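Local coordinates for MmcQ/YjbR family DNA-binding protein (Pseudomonas syringae pv. tomato, PDB 3H9X), which probably binds DNA through a double wing motif, although its exact cellular role has not been established, at residues A[42-47]-A[82-87]. Numbering follows the deposited sequence.
Sequences LLMDIP and PAYHMN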
ATOM      1  N   LEU A  42       4.053   0.503   0.743  1.00 38.04           N
ATOM      2  CA  LEU A  42       4.533   1.472  -0.245  1.00 38.58           C
ATOM      3  C   LEU A  42       3.417   2.476  -0.559  1.00 43.44           C
ATOM      4  O   LEU A  42       2.430   2.147  -1.225  1.00 50.11           O
ATOM      5  CB  LEU A  42       4.921   0.762  -1.543  1.00 38.09           C
ATOM      6  CG  LEU A  42       6.094   1.261  -2.400  1.00 37.03           C
ATOM      7  CD1 LEU A  42       5.899   0.715  -3.804  1.00 40.07           C
ATOM      8  CD2 LEU A  42       6.183   2.772  -2.440  1.00 22.32           C
ATOM      9  N   LEU A  43       3.590   3.700  -0.082  1.00 38.67           N
ATOM     10  CA  LEU A  43       2.622   4.758  -0.295  1.00 33.35           C
ATOM     11  C   LEU A  43       3.037   5.529  -1.533  1.00 33.94           C
ATOM     12  O   LEU A  43       4.189   5.929  -1.644  1.00 34.18           O
ATOM     13  CB  LEU A  43       2.614   5.691   0.913  1.00 35.45           C
ATOM     14  CG  LEU A  43       1.735   6.926   0.840  1.00 25.90           C
ATOM     15  CD1 LEU A  43       0.306   6.498   0.819  1.00 16.98           C
ATOM     16  CD2 LEU A  43       2.021   7.829   2.013  1.00 21.63           C
HETATM   17  N   MSE A  44       2.106   5.728  -2.463  1.00 40.06           N
HETATM   18  CA  MSE A  44       2.391   6.468  -3.688  1.00 38.58           C
HETATM   19  C   MSE A  44       1.216   7.273  -4.183  1.00 39.64           C
HETATM   20  O   MSE A  44       0.067   6.921  -3.963  1.00 41.39           O
HETATM   21  CB  MSE A  44       2.773   5.525  -4.818  1.00 40.25           C
HETATM   22  CG  MSE A  44       4.022   4.719  -4.607  1.00 53.35           C
HETATM   23 SE   MSE A  44       4.278   3.469  -6.096  1.00 70.45          SE
HETATM   24  CE  MSE A  44       3.151   2.032  -5.475  1.00 63.52           C
ATOM     25  N   ASP A  45       1.534   8.350  -4.884  1.00 41.38           N
ATOM     26  CA  ASP A  45       0.548   9.220  -5.499  1.00 39.09           C
ATOM     27  C   ASP A  45       0.750   8.991  -6.993  1.00 40.04           C
ATOM     28  O   ASP A  45       1.762   9.418  -7.542  1.00 41.33           O
ATOM     29  CB  ASP A  45       0.855  10.670  -5.159  1.00 42.60           C
ATOM     30  CG  ASP A  45      -0.012  11.638  -5.924  1.00 50.69           C
ATOM     31  OD1 ASP A  45      -1.249  11.605  -5.719  1.00 44.61           O
ATOM     32  OD2 ASP A  45       0.542  12.431  -6.722  1.00 48.96           O
ATOM     33  N   ILE A  46      -0.196   8.325  -7.651  1.00 38.70           N
ATOM     34  CA  ILE A  46      -0.039   8.024  -9.076  1.00 38.96           C
ATOM     35  C   ILE A  46      -1.217   8.398  -9.966  1.00 39.40           C
ATOM     36  O   ILE A  46      -2.320   8.667  -9.482  1.00 38.13           O
ATOM     37  CB  ILE A  46       0.224   6.511  -9.305  1.00 37.49           C
ATOM     38  CG1 ILE A  46      -0.976   5.699  -8.805  1.00 39.17           C
ATOM     39  CG2 ILE A  46       1.492   6.091  -8.588  1.00 34.03           C
ATOM     40  CD1 ILE A  46      -0.968   4.244  -9.215  1.00 43.78           C
ATOM     41  N   PRO A  47      -0.989   8.431 -11.294  1.00 40.00           N
ATOM     42  CA  PRO A  47      -2.049   8.764 -12.248  1.00 38.22           C
ATOM     43  C   PRO A  47      -3.076   7.620 -12.246  1.00 42.94           C
ATOM     44  O   PRO A  47      -2.715   6.460 -12.410  1.00 50.12           O
ATOM     45  CB  PRO A  47      -1.295   8.856 -13.574  1.00 36.13           C
ATOM     46  CG  PRO A  47       0.068   9.302 -13.160  1.00 28.85           C
ATOM     47  CD  PRO A  47       0.326   8.430 -11.968  1.00 41.74           C
ATOM     48  N   PRO A  82      -4.064  -4.818  -9.079  1.00 43.04           N
ATOM     49  CA  PRO A  82      -2.801  -5.550  -9.221  1.00 45.78           C
ATOM     50  C   PRO A  82      -1.632  -4.678  -8.750  1.00 49.02           C
ATOM     51  O   PRO A  82      -1.646  -3.463  -8.932  1.00 45.59           O
ATOM     52  CB  PRO A  82      -2.741  -5.830 -10.717  1.00 47.12           C
ATOM     53  CG  PRO A  82      -4.180  -5.967 -11.074  1.00 44.43           C
ATOM     54  CD  PRO A  82      -4.791  -4.807 -10.359  1.00 39.79           C
ATOM     55  N   ALA A  83      -0.619  -5.296  -8.155  1.00 46.14           N
ATOM     56  CA  ALA A  83       0.525  -4.545  -7.656  1.00 47.95           C
ATOM     57  C   ALA A  83       1.141  -3.617  -8.696  1.00 46.65           C
ATOM     58  O   ALA A  83       1.443  -4.027  -9.811  1.00 51.56           O
ATOM     59  CB  ALA A  83       1.580  -5.499  -7.127  1.00 52.58           C
ATOM     60  N   TYR A  84       1.330  -2.363  -8.307  1.00 39.46           N
ATOM     61  CA  TYR A  84       1.925  -1.368  -9.177  1.00 35.76           C
ATOM     62  C   TYR A  84       3.352  -1.103  -8.712  1.00 37.66           C
ATOM     63  O   TYR A  84       3.569  -0.753  -7.556  1.00 35.68           O
ATOM     64  CB  TYR A  84       1.126  -0.074  -9.114  1.00 46.62           C
ATOM     65  CG  TYR A  84       1.703   1.018  -9.978  1.00 47.33           C
ATOM     66  CD1 TYR A  84       1.608   0.955 -11.368  1.00 42.00           C
ATOM     67  CD2 TYR A  84       2.372   2.104  -9.407  1.00 47.39           C
ATOM     68  CE1 TYR A  84       2.165   1.942 -12.169  1.00 53.26           C
ATOM     69  CE2 TYR A  84       2.936   3.096 -10.196  1.00 49.15           C
ATOM     70  CZ  TYR A  84       2.831   3.007 -11.576  1.00 57.20           C
ATOM     71  OH  TYR A  84       3.415   3.964 -12.367  1.00 65.79           O
ATOM     72  N   HIS A  85       4.310  -1.255  -9.623  1.00 38.43           N
ATOM     73  CA  HIS A  85       5.735  -1.058  -9.344  1.00 43.53           C
ATOM     74  C   HIS A  85       6.303  -2.100  -8.382  1.00 44.02           C
ATOM     75  O   HIS A  85       7.415  -1.948  -7.876  1.00 45.94           O
ATOM     76  CB  HIS A  85       6.025   0.343  -8.774  1.00 57.91           C
ATOM     77  CG  HIS A  85       6.290   1.395  -9.813  1.00 69.02           C
ATOM     78  ND1 HIS A  85       6.928   2.582  -9.513  1.00 76.23           N
ATOM     79  CD2 HIS A  85       5.944   1.472 -11.119  1.00 64.21           C
ATOM     80  CE1 HIS A  85       6.956   3.348 -10.592  1.00 78.05           C
ATOM     81  NE2 HIS A  85       6.365   2.697 -11.578  1.00 73.19           N
HETATM   82  N   MSE A  86       5.540  -3.153  -8.127  1.00 37.99           N
HETATM   83  CA  MSE A  86       6.000  -4.214  -7.251  1.00 39.49           C
HETATM   84  C   MSE A  86       5.638  -5.524  -7.911  1.00 38.89           C
HETATM   85  O   MSE A  86       4.913  -5.533  -8.903  1.00 46.46           O
HETATM   86  CB  MSE A  86       5.338  -4.116  -5.877  1.00 44.41           C
HETATM   87  CG  MSE A  86       5.702  -2.858  -5.102  1.00 53.59           C
HETATM   88 SE   MSE A  86       7.565  -2.836  -4.546  1.00 67.34          SE
HETATM   89  CE  MSE A  86       7.336  -3.498  -2.729  1.00 66.60           C
ATOM     90  N   ASN A  87       6.141  -6.623  -7.359  1.00 38.86           N
ATOM     91  CA  ASN A  87       5.884  -7.954  -7.897  1.00 42.90           C
ATOM     92  C   ASN A  87       4.413  -8.326  -7.770  1.00 42.79           C
ATOM     93  O   ASN A  87       3.867  -8.383  -6.665  1.00 45.97           O
ATOM     94  CB  ASN A  87       6.747  -8.973  -7.168  1.00 41.30           C
ATOM     95  CG  ASN A  87       6.632 -10.346  -7.760  1.00 30.51           C
ATOM     96  OD1 ASN A  87       5.615 -11.026  -7.614  1.00 31.48           O
ATOM     97  ND2 ASN A  87       7.676 -10.767  -8.452  1.00 39.56           N
TER
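Leu42 meets Met86 where the loop between strands 80-82 and 91-95 folds back over one side of the five-stranded antiparallel sheet of this YjbR-family fold, against strand 39-47: its CD1 lies 3.8 Å from CG of Met86 and also touches the selenium, the two side chains crossing at a slant. Two residues on, Met44, a selenomethionine like Met86, bends at chi3 (-84°) and lays its methyl against the rim of Tyr84, CE being 4.0 Å from CD2 of that ring and 3.5 Å from Tyr84 O. Its SE stands 5.3 Å from the centre of the Tyr84 ring, near the ring plane, a Met-aromatic contact at the edge; it approaches the His85 ring obliquely. Ile46 takes the broad side of Tyr84, with CD1 over the face in a CH-pi contact, 4.2 Å from the ring centroid, and CG2 3.7 Å from CE2. On the opposite face lies His85 CD2, so the phenol is sandwiched between the aliphatic branch and the imidazole. Thr93, on strand 91-95, hydrogen-bonds Tyr84 N and ties the loop to the sheet. Between 42-47 and 82-87 themselves, apolar and Met-aromatic contacts hold by shape; the directed polar tie runs to Thr93.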